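Local coordinates for protein Ceg4 (Legionella pneumophila subsp. pneumophila, PDB 6AOK) that acts as a HAD-like phosphotyrosine phosphatase effector that attenuates host MAPK pathways, this chain being the magnesium-binding N-terminal phosphatase part of the longer protein, at residues 15-20 / 95-100; 39-44 / 113-118; 61-66 / 119-124; 146-151 / 176-181. All coordinates share one frame; numbering follows the deposited sequence.

Interaction 1 of 4, residues 15-20 / 95-100; sequences IFTDFD and AFFHEV. With MG (magnesium ion), chain B.
The F96 ring meets I15 at its edge, near the ring plane, where I15 CD1 lies 3.7 Å from F96 CZ; one face carries V100 CG1, offset toward the rim. F97 has F96 CD2 over the centre of one face, and T17 CG2 comes to its edge, 4.3 Å from F97 CZ. I15 and F96 approach from opposite directions. With CG1 anti to the carbonyl carbon (chi1 -62°) and CD1 extended beyond it, I15 reaches between F96 and V100, its CD1 4.2 Å from V100 CG1. The axes of strand 15-17 and helix 95-100 pass 12.9 Å apart at 147°, so side chains bridge the gap, chiefly I15 and the two phenylalanines, and W201 packs on both rings. Toward the end of the strand, T17 OG1 donates to D18 O (2.9 Å), in the carbonyl plane and on a lone pair. D18 OD2 and D20 O each bind the magnesium ion at 2.0 Å; three waters and D167 complete the site. One of these waters donates to D18 OD1, which salt-bridges K144. An aspartate carboxylate and the carbonyl of the second aspartate holding the metal at a central strand's end is the DxD arrangement characteristic of HAD phosphatases.

Interaction 2 of 4, residues 39-44 / 113-118; sequences SLLQGY and KNRAEY
The backbones of L40 and Y118 stay 8.4 Å apart between CA atoms, with a type II beta turn from L41 to Y44 on one side and R115 as N-cap of helix 116-125 on the other. Side chains therefore make the contact, at two points. L40 CD1 comes to the edge of the Y118 ring, in its plane, 3.5 Å from CE2, the two side chains crossing at about a right angle. Y118 CG is anti to the backbone N (chi1 178°), which sends the ring out from the helix toward L40. The second point is L41 CD2, 3.6 Å from R115 NH1 and oblique to the guanidinium. That group is held in place by polar partners: R115 grips E117 side-on, R115 NE to E117 OE1 at 3.2 Å and R115 NH2 to E117 OE2 at 3.0 Å. Both oxygens lie in the guanidinium plane yet are met from above the carboxylate plane, the NE bond being almost straight at 178°. R115 NH1 also bonds to T55 O. Just before the helix, R115 N donates to N114 OD1 (2.7 Å), while N114 ND2 reaches the carboxylate of D20, whose carbonyl binds magnesium. The loop lies in the insertion between strands 13-17 and 106-111, a placement consistent with the cap that borders the active site in HAD phosphatases.

Interaction 3 of 4, residues 61-66 / 119-124; sequences IEAQAL and IKAVFK
A63 and A121 meet methyl to methyl, CB to CB at 4.1 Å, where segments 61-66 and 119-124 come nearest, 6.6 Å between the CA atoms of these two residues. That separation is consistent with alanine on both sides. Next to them Q64 and K124 cross at about a right angle: Q64 OE1 sits 3.7 Å from K124 CG, so the amide oxygen touches the aliphatic part of the lysine, not its charged end. A water joins the helices, donating to Q64 OE1 at a short 2.5 Å and to A121 O at 2.8 Å. This bridge gives the carbonyl of A121 a polar link across the contact in addition to the apolar packing.

Torsions and outer partners account for the placement. Q64 leaves its helix with CG anti to the backbone N and then bends at chi2 (78°), turning the amide across the gap; its NE2 is bonded to E68, one turn further along the same helix, which is consistent with the oxygen, not the nitrogen, facing the water. K124 is bent at both chi2 and chi3, and its NZ leads off to a salt bridge with D130 and a bond to F128 O. Further out, F67 covers A121 and V122, and L40 packs on A63 from the loop after helix 35-39. Helix 60-71 belongs to the insertion between the first two core strands, helix 116-125 to the alpha/beta core, so this pairing is a close helix-helix contact at an interface consistent with a cap resting on a HAD-type core.

Interaction 4 of 4, residues 146-151 / 176-181; sequences NDVNSR and LRAVKG
V148 and A178 join two neighbouring helices on one face of the parallel sheet, helix 144-153 leading into strand 161-165 and helix 169-180 following that strand. The segment axes pass 8.3 Å apart at a signed crossing angle of -21°, nearly parallel, and the CA atoms of N149 and A178 come within 5.0 Å. V148 CG1 is the central atom: it lies 3.6 Å from A178 CB and 3.9 Å from V179 CG2. Its position anti to the backbone N (chi1 173°) directs it at the second helix. A178 CB lies against the first helix's main chain, 3.8 Å from N149 N, an approach consistent with a small residue here. Toward the outer side, one water donates both to N149 OD1 (2.6 Å) and to A178 O (2.8 Å), bridging the helices; N149 OD1 also accepts from K182. Beneath the pair, V148 rests on V111 and V179 on V162 and I164, so the helices lie over strands on either side of central strand 13-17, whose F16 ring touches both valines under the seam between them. Near-parallel helices packed side by side over a parallel sheet are characteristic of beta-alpha-beta crossovers in the Rossmann-like core of HAD proteins.

Overall arrangement
From the N terminus, strand 13-17 opens interaction 1, which closes only at helix 91-100. Before that, 39-44 opens interaction 2 and 61-66 opens interaction 3, both closing on helix 116-125. The first three contacts thus cross pairwise, each closing a long loop through the insertion. Interactions 2 and 3, with centres 10 Å apart, tie that insertion to the core, and F19 packs on Y118 and I119 to connect them with the metal-bearing strand end. Interaction 4 follows in series and joins two core helices, its centre about 30 Å from that of interaction 3, on the opposite side of the chain's centre; F16 links it to the central strand.

Interaction 1 of 4, residues 15-20 / 95-100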
loop_
_atom_site.group_PDB
_atom_site.type_symbol
_atom_site.label_atom_id
_atom_site.label_comp_id
_atom_site.label_asym_id
_atom_site.label_seq_id
_atom_site.Cartn_x
_atom_site.Cartn_y
_atom_site.Cartn_z
ATOM N N ILE A 15 -9.511 -0.575 -2.965
ATOM C CA ILE A 15 -8.367 -1.456 -2.877
ATOM C C ILE A 15 -8.048 -1.673 -1.405
ATOM O O ILE A 15 -7.917 -0.710 -0.644
ATOM C CB ILE A 15 -7.159 -0.869 -3.631
ATOM C CG1 ILE A 15 -7.499 -0.733 -5.112
ATOM C CG2 ILE A 15 -5.919 -1.763 -3.428
ATOM C CD1 ILE A 15 -6.546 0.132 -5.809
ATOM N N PHE A 16 -7.851 -2.926 -1.028
ATOM C CA PHE A 16 -7.271 -3.253 0.263
ATOM C C PHE A 16 -6.011 -4.003 -0.068
ATOM O O PHE A 16 -6.098 -5.160 -0.500
ATOM C CB PHE A 16 -8.206 -4.124 1.107
ATOM C CG PHE A 16 -9.429 -3.399 1.562
ATOM C CD1 PHE A 16 -10.644 -3.577 0.902
ATOM C CD2 PHE A 16 -9.364 -2.515 2.600
ATOM C CE1 PHE A 16 -11.777 -2.902 1.327
ATOM C CE2 PHE A 16 -10.458 -1.795 2.982
ATOM C CZ PHE A 16 -11.674 -1.997 2.334
ATOM N N THR A 17 -4.845 -3.373 0.165
ATOM C CA THR A 17 -3.592 -4.008 -0.214
ATOM C C THR A 17 -2.655 -4.025 0.990
ATOM O O THR A 17 -2.561 -3.050 1.745
ATOM C CB THR A 17 -2.927 -3.287 -1.406
ATOM O OG1 THR A 17 -1.720 -3.957 -1.740
ATOM C CG2 THR A 17 -2.592 -1.864 -1.045
ATOM N N ASP A 18 -1.998 -5.150 1.183
ATOM C CA ASP A 18 -0.850 -5.236 2.073
ATOM C C ASP A 18 0.286 -4.331 1.562
ATOM O O ASP A 18 0.291 -3.892 0.406
ATOM C CB ASP A 18 -0.404 -6.714 2.145
ATOM C CG ASP A 18 0.772 -6.925 3.084
ATOM O OD1 ASP A 18 0.755 -6.378 4.227
ATOM O OD2 ASP A 18 1.701 -7.654 2.674
ATOM N N PHE A 19 1.244 -4.025 2.448
ATOM C CA PHE A 19 2.417 -3.270 2.010
ATOM C C PHE A 19 3.634 -4.179 1.840
ATOM O O PHE A 19 4.035 -4.459 0.698
ATOM C CB PHE A 19 2.703 -2.082 2.973
ATOM C CG PHE A 19 3.863 -1.228 2.528
ATOM C CD1 PHE A 19 3.715 -0.336 1.462
ATOM C CD2 PHE A 19 5.098 -1.308 3.178
ATOM C CE1 PHE A 19 4.773 0.442 1.032
ATOM C CE2 PHE A 19 6.171 -0.523 2.736
ATOM C CZ PHE A 19 6.000 0.351 1.676
ATOM N N ASP A 20 4.229 -4.670 2.937
ATOM C CA ASP A 20 5.505 -5.394 2.856
ATOM C C ASP A 20 5.309 -6.737 2.180
ATOM O O ASP A 20 4.540 -7.574 2.691
ATOM C CB ASP A 20 6.079 -5.640 4.249
ATOM C CG ASP A 20 6.390 -4.373 4.989
ATOM O OD1 ASP A 20 7.278 -3.580 4.549
ATOM O OD2 ASP A 20 5.710 -4.148 6.014
ATOM N N ALA A 95 3.988 2.629 -10.981
ATOM C CA ALA A 95 3.067 3.121 -12.004
ATOM C C ALA A 95 1.605 2.891 -11.600
ATOM O O ALA A 95 0.727 3.728 -11.877
ATOM C CB ALA A 95 3.365 2.459 -13.357
ATOM N N PHE A 96 1.314 1.746 -10.991
ATOM C CA PHE A 96 -0.041 1.480 -10.519
ATOM C C PHE A 96 -0.519 2.537 -9.524
ATOM O O PHE A 96 -1.619 3.102 -9.681
ATOM C CB PHE A 96 -0.105 0.115 -9.851
ATOM C CG PHE A 96 -1.465 -0.230 -9.304
ATOM C CD1 PHE A 96 -2.436 -0.799 -10.106
ATOM C CD2 PHE A 96 -1.763 0.003 -7.956
ATOM C CE1 PHE A 96 -3.685 -1.147 -9.554
ATOM C CE2 PHE A 96 -2.978 -0.298 -7.442
ATOM C CZ PHE A 96 -3.942 -0.889 -8.229
ATOM N N PHE A 97 0.292 2.816 -8.491
ATOM C CA PHE A 97 -0.105 3.806 -7.493
ATOM C C PHE A 97 -0.168 5.222 -8.038
ATOM O O PHE A 97 -1.029 5.993 -7.606
ATOM C CB PHE A 97 0.813 3.697 -6.270
ATOM C CG PHE A 97 0.464 2.505 -5.467
ATOM C CD1 PHE A 97 -0.700 2.506 -4.713
ATOM C CD2 PHE A 97 1.183 1.334 -5.572
ATOM C CE1 PHE A 97 -1.103 1.375 -4.021
ATOM C CE2 PHE A 97 0.784 0.170 -4.882
ATOM C CZ PHE A 97 -0.376 0.200 -4.106
ATOM N N HIS A 98 0.686 5.602 -8.997
ATOM C CA HIS A 98 0.468 6.902 -9.617
ATOM C C HIS A 98 -0.899 6.945 -10.283
ATOM O O HIS A 98 -1.593 7.960 -10.228
ATOM C CB HIS A 98 1.556 7.238 -10.655
ATOM C CG HIS A 98 2.830 7.770 -10.057
ATOM N ND1 HIS A 98 2.861 8.835 -9.176
ATOM C CD2 HIS A 98 4.117 7.359 -10.196
ATOM C CE1 HIS A 98 4.112 9.065 -8.807
ATOM N NE2 HIS A 98 4.898 8.199 -9.434
ATOM N N GLU A 99 -1.311 5.862 -10.918
ATOM C CA GLU A 99 -2.628 5.886 -11.543
ATOM C C GLU A 99 -3.748 5.955 -10.492
ATOM O O GLU A 99 -4.680 6.765 -10.604
ATOM C CB GLU A 99 -2.802 4.657 -12.415
ATOM C CG GLU A 99 -4.166 4.579 -12.992
ATOM C CD GLU A 99 -4.339 5.551 -14.134
ATOM O OE1 GLU A 99 -3.346 5.876 -14.838
ATOM O OE2 GLU A 99 -5.480 5.996 -14.323
ATOM N N VAL A 100 -3.685 5.119 -9.464
ATOM C CA VAL A 100 -4.869 5.054 -8.620
ATOM C C VAL A 100 -4.924 6.203 -7.616
ATOM O O VAL A 100 -6.018 6.561 -7.150
ATOM C CB VAL A 100 -4.977 3.698 -7.901
ATOM C CG1 VAL A 100 -5.223 2.559 -8.935
ATOM C CG2 VAL A 100 -3.744 3.406 -7.025
HETATM MG MG MG B . 3.111 -8.767 3.506
HETATM O O HOH W 1 3.230 -7.820 5.315
HETATM O O HOH W 2 1.555 -9.828 4.443
HETATM O O HOH W 3 4.605 -10.147 4.080
#

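Interaction 2 of 4, residues 39-44 / 113-118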
loop_
_atom_site.group_PDB
_atom_site.type_symbol
_atom_site.label_atom_id
_atom_site.label_comp_id
_atom_site.label_asym_id
_atom_site.label_seq_id
_atom_site.Cartn_x
_atom_site.Cartn_y
_atom_site.Cartn_z
ATOM N N SER A 39 17.580 2.006 11.486
ATOM C CA SER A 39 18.254 3.310 11.391
ATOM C C SER A 39 17.281 4.461 11.195
ATOM O O SER A 39 17.659 5.634 11.401
ATOM C CB SER A 39 19.285 3.299 10.240
ATOM O OG SER A 39 18.639 3.439 8.939
ATOM N N LEU A 40 16.039 4.174 10.790
ATOM C CA LEU A 40 15.059 5.243 10.633
ATOM C C LEU A 40 14.385 5.614 11.949
ATOM O O LEU A 40 13.571 6.545 11.964
ATOM C CB LEU A 40 13.962 4.838 9.636
ATOM C CG LEU A 40 14.448 4.376 8.251
ATOM C CD1 LEU A 40 13.312 3.782 7.453
ATOM C CD2 LEU A 40 14.993 5.600 7.500
ATOM N N LEU A 41 14.650 4.894 13.034
ATOM C CA LEU A 41 14.005 5.201 14.312
ATOM C C LEU A 41 14.877 6.150 15.129
ATOM O O LEU A 41 16.091 6.015 15.156
ATOM C CB LEU A 41 13.729 3.911 15.102
ATOM C CG LEU A 41 12.963 2.830 14.286
ATOM C CD1 LEU A 41 12.838 1.510 15.130
ATOM C CD2 LEU A 41 11.574 3.338 13.919
ATOM N N GLN A 42 14.241 7.098 15.817
ATOM C CA GLN A 42 14.964 7.915 16.780
ATOM C C GLN A 42 15.651 7.019 17.808
ATOM O O GLN A 42 15.100 5.994 18.214
ATOM C CB GLN A 42 13.983 8.869 17.478
ATOM C CG GLN A 42 13.374 9.890 16.497
ATOM C CD GLN A 42 12.370 10.777 17.202
ATOM O OE1 GLN A 42 12.572 11.142 18.363
ATOM N NE2 GLN A 42 11.270 11.094 16.527
ATOM N N GLY A 43 16.863 7.395 18.199
ATOM C CA GLY A 43 17.623 6.636 19.197
ATOM C C GLY A 43 18.355 5.431 18.665
ATOM O O GLY A 43 18.921 4.672 19.459
ATOM N N TYR A 44 18.360 5.235 17.337
ATOM C CA TYR A 44 19.036 4.117 16.701
ATOM C C TYR A 44 20.464 3.942 17.165
ATOM O O TYR A 44 21.245 4.894 17.217
ATOM C CB TYR A 44 19.065 4.352 15.185
ATOM C CG TYR A 44 19.954 3.390 14.441
ATOM C CD1 TYR A 44 19.632 2.034 14.387
ATOM C CD2 TYR A 44 21.056 3.853 13.709
ATOM C CE1 TYR A 44 20.390 1.139 13.627
ATOM C CE2 TYR A 44 21.852 2.956 12.969
ATOM C CZ TYR A 44 21.494 1.613 12.915
ATOM O OH TYR A 44 22.261 0.705 12.188
ATOM N N LYS A 113 0.827 -4.398 9.143
ATOM C CA LYS A 113 1.387 -4.403 10.494
ATOM C C LYS A 113 2.644 -3.541 10.570
ATOM O O LYS A 113 3.325 -3.524 11.622
ATOM C CB LYS A 113 1.707 -5.826 10.964
ATOM C CG LYS A 113 0.474 -6.733 11.072
ATOM C CD LYS A 113 0.844 -8.229 11.115
ATOM C CE LYS A 113 -0.443 -8.963 10.664
ATOM N NZ LYS A 113 -0.312 -10.415 10.622
ATOM N N ASN A 114 2.989 -2.878 9.461
ATOM C CA ASN A 114 4.016 -1.832 9.449
ATOM C C ASN A 114 3.391 -0.522 9.931
ATOM O O ASN A 114 2.342 -0.526 10.604
ATOM C CB ASN A 114 4.623 -1.685 8.050
ATOM C CG ASN A 114 6.065 -1.189 8.059
ATOM O OD1 ASN A 114 6.388 -0.196 8.731
ATOM N ND2 ASN A 114 6.951 -1.864 7.277
ATOM N N ARG A 115 3.996 0.616 9.614
ATOM C CA ARG A 115 3.496 1.841 10.218
ATOM C C ARG A 115 3.429 2.903 9.145
ATOM O O ARG A 115 4.224 2.906 8.205
ATOM C CB ARG A 115 4.384 2.312 11.380
ATOM C CG ARG A 115 5.850 2.421 10.993
ATOM C CD ARG A 115 6.671 2.467 12.244
ATOM N NE ARG A 115 6.486 3.721 12.968
ATOM C CZ ARG A 115 7.148 4.042 14.074
ATOM N NH1 ARG A 115 8.037 3.183 14.613
ATOM N NH2 ARG A 115 6.916 5.233 14.655
ATOM N N ALA A 116 2.436 3.790 9.278
ATOM C CA ALA A 116 2.230 4.864 8.302
ATOM C C ALA A 116 3.490 5.695 8.066
ATOM O O ALA A 116 3.754 6.107 6.925
ATOM C CB ALA A 116 1.085 5.772 8.782
ATOM N N GLU A 117 4.282 5.982 9.103
ATOM C CA GLU A 117 5.418 6.883 8.835
ATOM C C GLU A 117 6.380 6.235 7.850
ATOM O O GLU A 117 6.951 6.911 6.974
ATOM C CB GLU A 117 6.177 7.288 10.107
ATOM C CG GLU A 117 5.327 7.919 11.139
ATOM C CD GLU A 117 4.902 6.899 12.217
ATOM O OE1 GLU A 117 4.351 5.799 11.908
ATOM O OE2 GLU A 117 5.127 7.213 13.383
ATOM N N TYR A 118 6.524 4.922 7.946
ATOM C CA TYR A 118 7.480 4.223 7.100
ATOM C C TYR A 118 6.964 4.133 5.677
ATOM O O TYR A 118 7.702 4.380 4.707
ATOM C CB TYR A 118 7.706 2.810 7.644
ATOM C CG TYR A 118 8.650 2.060 6.739
ATOM C CD1 TYR A 118 8.210 0.998 5.947
ATOM C CD2 TYR A 118 9.997 2.442 6.673
ATOM C CE1 TYR A 118 9.134 0.304 5.086
ATOM C CE2 TYR A 118 10.902 1.766 5.843
ATOM C CZ TYR A 118 10.460 0.709 5.056
ATOM O OH TYR A 118 11.344 -0.014 4.286
#

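Interaction 3 of 4, residues 61-66 / 119-124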
loop_
_atom_site.group_PDB
_atom_site.type_symbol
_atom_site.label_atom_id
_atom_site.label_comp_id
_atom_site.label_asym_id
_atom_site.label_seq_id
_atom_site.Cartn_x
_atom_site.Cartn_y
_atom_site.Cartn_z
ATOM N N ILE A 61 12.196 14.244 6.612
ATOM C CA ILE A 61 13.317 14.695 5.784
ATOM C C ILE A 61 14.595 13.925 6.125
ATOM O O ILE A 61 15.451 13.730 5.257
ATOM C CB ILE A 61 13.546 16.215 5.904
ATOM C CG1 ILE A 61 14.396 16.727 4.724
ATOM C CG2 ILE A 61 14.244 16.567 7.202
ATOM C CD1 ILE A 61 13.741 16.425 3.300
ATOM N N GLU A 62 14.747 13.484 7.381
ATOM C CA GLU A 62 15.859 12.610 7.752
ATOM C C GLU A 62 15.706 11.228 7.142
ATOM O O GLU A 62 16.687 10.628 6.704
ATOM C CB GLU A 62 15.948 12.434 9.265
ATOM C CG GLU A 62 15.915 13.654 10.145
ATOM C CD GLU A 62 16.101 13.249 11.620
ATOM O OE1 GLU A 62 17.255 12.988 11.946
ATOM O OE2 GLU A 62 15.133 13.204 12.435
ATOM N N ALA A 63 14.472 10.678 7.155
ATOM C CA ALA A 63 14.258 9.373 6.531
ATOM C C ALA A 63 14.588 9.434 5.045
ATOM O O ALA A 63 15.200 8.512 4.481
ATOM C CB ALA A 63 12.805 8.909 6.730
ATOM N N GLN A 64 14.200 10.531 4.398
ATOM C CA GLN A 64 14.543 10.705 2.989
ATOM C C GLN A 64 16.061 10.673 2.786
ATOM O O GLN A 64 16.569 10.036 1.848
ATOM C CB GLN A 64 13.931 12.027 2.506
ATOM C CG GLN A 64 14.318 12.390 1.095
ATOM C CD GLN A 64 13.530 11.612 0.038
ATOM O OE1 GLN A 64 12.502 10.920 0.346
ATOM N NE2 GLN A 64 14.017 11.690 -1.211
ATOM N N ALA A 65 16.802 11.372 3.650
ATOM C CA ALA A 65 18.260 11.395 3.546
ATOM C C ALA A 65 18.854 10.001 3.686
ATOM O O ALA A 65 19.811 9.646 2.981
ATOM C CB ALA A 65 18.846 12.314 4.619
ATOM N N LEU A 66 18.305 9.203 4.599
ATOM C CA LEU A 66 18.769 7.824 4.777
ATOM C C LEU A 66 18.429 6.935 3.572
ATOM O O LEU A 66 19.243 6.083 3.167
ATOM C CB LEU A 66 18.163 7.261 6.064
ATOM C CG LEU A 66 18.765 7.921 7.323
ATOM C CD1 LEU A 66 17.905 7.637 8.586
ATOM C CD2 LEU A 66 20.175 7.402 7.581
ATOM N N ILE A 119 5.693 3.753 5.540
ATOM C CA ILE A 119 5.072 3.637 4.228
ATOM C C ILE A 119 5.125 4.975 3.499
ATOM O O ILE A 119 5.521 5.035 2.336
ATOM C CB ILE A 119 3.626 3.101 4.375
ATOM C CG1 ILE A 119 3.661 1.639 4.871
ATOM C CG2 ILE A 119 2.878 3.274 3.078
ATOM C CD1 ILE A 119 2.272 1.160 5.395
ATOM N N LYS A 120 4.793 6.076 4.192
ATOM C CA LYS A 120 4.831 7.385 3.550
ATOM C C LYS A 120 6.250 7.771 3.141
ATOM O O LYS A 120 6.446 8.450 2.115
ATOM C CB LYS A 120 4.248 8.435 4.480
ATOM C CG LYS A 120 2.753 8.293 4.688
ATOM C CD LYS A 120 2.369 9.520 5.527
ATOM C CE LYS A 120 1.099 9.354 6.153
ATOM N NZ LYS A 120 0.900 10.584 7.045
ATOM N N ALA A 121 7.250 7.386 3.940
ATOM C CA ALA A 121 8.632 7.674 3.540
ATOM C C ALA A 121 9.017 6.896 2.288
ATOM O O ALA A 121 9.763 7.415 1.455
ATOM C CB ALA A 121 9.617 7.363 4.664
ATOM N N VAL A 122 8.557 5.642 2.144
ATOM C CA VAL A 122 8.872 4.884 0.933
ATOM C C VAL A 122 8.247 5.537 -0.296
ATOM O O VAL A 122 8.899 5.689 -1.342
ATOM C CB VAL A 122 8.416 3.412 1.051
ATOM C CG1 VAL A 122 8.579 2.716 -0.354
ATOM C CG2 VAL A 122 9.275 2.690 2.137
ATOM N N PHE A 123 6.941 5.841 -0.223
ATOM C CA PHE A 123 6.280 6.528 -1.340
ATOM C C PHE A 123 6.970 7.839 -1.651
ATOM O O PHE A 123 7.193 8.176 -2.813
ATOM C CB PHE A 123 4.797 6.796 -0.991
ATOM C CG PHE A 123 3.877 5.633 -1.302
ATOM C CD1 PHE A 123 3.666 4.612 -0.361
ATOM C CD2 PHE A 123 3.211 5.586 -2.512
ATOM C CE1 PHE A 123 2.839 3.559 -0.624
ATOM C CE2 PHE A 123 2.375 4.485 -2.828
ATOM C CZ PHE A 123 2.174 3.481 -1.891
ATOM N N LYS A 124 7.315 8.601 -0.625
ATOM C CA LYS A 124 7.989 9.893 -0.838
ATOM C C LYS A 124 9.324 9.702 -1.519
ATOM O O LYS A 124 9.679 10.450 -2.440
ATOM C CB LYS A 124 8.189 10.599 0.509
ATOM C CG LYS A 124 8.920 11.977 0.519
ATOM C CD LYS A 124 8.206 12.970 -0.352
ATOM C CE LYS A 124 6.706 13.068 -0.047
ATOM N NZ LYS A 124 6.012 13.884 -1.116
HETATM O O HOH W 4 11.351 9.659 2.121
#

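Interaction 4 of 4, residues 146-151 / 176-181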
loop_
_atom_site.group_PDB
_atom_site.type_symbol
_atom_site.label_atom_id
_atom_site.label_comp_id
_atom_site.label_asym_id
_atom_site.label_seq_id
_atom_site.Cartn_x
_atom_site.Cartn_y
_atom_site.Cartn_z
ATOM N N ASN A 146 -10.466 -6.723 11.305
ATOM C CA ASN A 146 -11.173 -5.597 11.914
ATOM C C ASN A 146 -10.929 -4.334 11.122
ATOM O O ASN A 146 -11.838 -3.500 10.971
ATOM C CB ASN A 146 -10.719 -5.397 13.368
ATOM C CG ASN A 146 -11.608 -6.154 14.364
ATOM O OD1 ASN A 146 -12.590 -6.834 13.980
ATOM N ND2 ASN A 146 -11.256 -6.064 15.656
ATOM N N ASP A 147 -9.705 -4.166 10.608
ATOM C CA ASP A 147 -9.418 -2.960 9.840
ATOM C C ASP A 147 -10.284 -2.889 8.581
ATOM O O ASP A 147 -10.836 -1.829 8.262
ATOM C CB ASP A 147 -7.938 -2.895 9.489
ATOM C CG ASP A 147 -7.087 -2.273 10.629
ATOM O OD1 ASP A 147 -7.667 -1.761 11.614
ATOM O OD2 ASP A 147 -5.842 -2.295 10.558
ATOM N N VAL A 148 -10.400 -3.987 7.834
ATOM C CA VAL A 148 -11.216 -3.931 6.611
ATOM C C VAL A 148 -12.713 -3.870 6.963
ATOM O O VAL A 148 -13.520 -3.193 6.296
ATOM C CB VAL A 148 -10.881 -5.146 5.727
ATOM C CG1 VAL A 148 -11.814 -5.264 4.495
ATOM C CG2 VAL A 148 -9.390 -5.080 5.344
ATOM N N ASN A 149 -13.118 -4.632 7.981
ATOM C CA ASN A 149 -14.515 -4.630 8.368
ATOM C C ASN A 149 -14.954 -3.230 8.771
ATOM O O ASN A 149 -16.032 -2.762 8.377
ATOM C CB ASN A 149 -14.737 -5.604 9.521
ATOM C CG ASN A 149 -16.209 -5.681 9.928
ATOM O OD1 ASN A 149 -17.026 -6.198 9.173
ATOM N ND2 ASN A 149 -16.551 -5.167 11.122
ATOM N N SER A 150 -14.142 -2.559 9.580
ATOM C CA SER A 150 -14.490 -1.213 10.027
ATOM C C SER A 150 -14.459 -0.216 8.866
ATOM O O SER A 150 -15.330 0.648 8.742
ATOM C CB SER A 150 -13.525 -0.778 11.133
ATOM O OG SER A 150 -13.802 -1.449 12.346
ATOM N N ARG A 151 -13.457 -0.313 8.011
ATOM C CA ARG A 151 -13.361 0.601 6.877
ATOM C C ARG A 151 -14.538 0.434 5.908
ATOM O O ARG A 151 -15.122 1.428 5.445
ATOM C CB ARG A 151 -12.033 0.356 6.175
ATOM C CG ARG A 151 -11.829 1.277 4.991
ATOM C CD ARG A 151 -11.712 2.724 5.477
ATOM N NE ARG A 151 -11.232 3.538 4.366
ATOM C CZ ARG A 151 -11.673 4.753 4.092
ATOM N NH1 ARG A 151 -12.652 5.271 4.816
ATOM N NH2 ARG A 151 -11.123 5.430 3.094
ATOM N N LEU A 176 -10.480 -11.064 2.984
ATOM C CA LEU A 176 -11.528 -11.627 2.121
ATOM C C LEU A 176 -12.804 -11.922 2.909
ATOM O O LEU A 176 -13.914 -11.670 2.428
ATOM C CB LEU A 176 -11.002 -12.896 1.466
ATOM C CG LEU A 176 -11.987 -13.543 0.515
ATOM C CD1 LEU A 176 -12.250 -12.647 -0.738
ATOM C CD2 LEU A 176 -11.441 -14.935 0.115
ATOM N N ARG A 177 -12.654 -12.469 4.130
ATOM C CA ARG A 177 -13.795 -12.678 5.032
ATOM C C ARG A 177 -14.542 -11.370 5.314
ATOM O O ARG A 177 -15.783 -11.327 5.315
ATOM C CB ARG A 177 -13.275 -13.279 6.350
ATOM C CG ARG A 177 -14.211 -14.207 7.062
ATOM C CD ARG A 177 -13.449 -15.459 7.601
ATOM N NE ARG A 177 -12.171 -15.100 8.226
ATOM C CZ ARG A 177 -11.030 -15.781 8.056
ATOM N NH1 ARG A 177 -10.998 -16.867 7.282
ATOM N NH2 ARG A 177 -9.917 -15.379 8.643
ATOM N N ALA A 178 -13.792 -10.293 5.579
ATOM C CA ALA A 178 -14.377 -8.992 5.881
ATOM C C ALA A 178 -15.125 -8.431 4.676
ATOM O O ALA A 178 -16.224 -7.873 4.806
ATOM C CB ALA A 178 -13.268 -8.032 6.339
ATOM N N VAL A 179 -14.554 -8.611 3.487
ATOM C CA VAL A 179 -15.176 -8.083 2.279
ATOM C C VAL A 179 -16.461 -8.852 1.971
ATOM O O VAL A 179 -17.475 -8.253 1.617
ATOM C CB VAL A 179 -14.172 -8.135 1.111
ATOM C CG1 VAL A 179 -14.886 -7.842 -0.228
ATOM C CG2 VAL A 179 -13.052 -7.105 1.316
ATOM N N LYS A 180 -16.432 -10.189 2.071
ATOM C CA LYS A 180 -17.652 -10.955 1.842
ATOM C C LYS A 180 -18.687 -10.667 2.924
ATOM O O LYS A 180 -19.876 -10.662 2.644
ATOM C CB LYS A 180 -17.345 -12.448 1.774
ATOM C CG LYS A 180 -16.565 -12.884 0.544
ATOM C CD LYS A 180 -16.284 -14.392 0.636
ATOM C CE LYS A 180 -15.411 -14.869 -0.493
ATOM N NZ LYS A 180 -16.096 -14.799 -1.813
ATOM N N GLY A 181 -18.245 -10.386 4.144
ATOM C CA GLY A 181 -19.187 -10.025 5.206
ATOM C C GLY A 181 -19.762 -8.635 5.066
ATOM O O GLY A 181 -20.537 -8.191 5.931
HETATM O O HOH W 5 -17.422 -7.918 7.300
#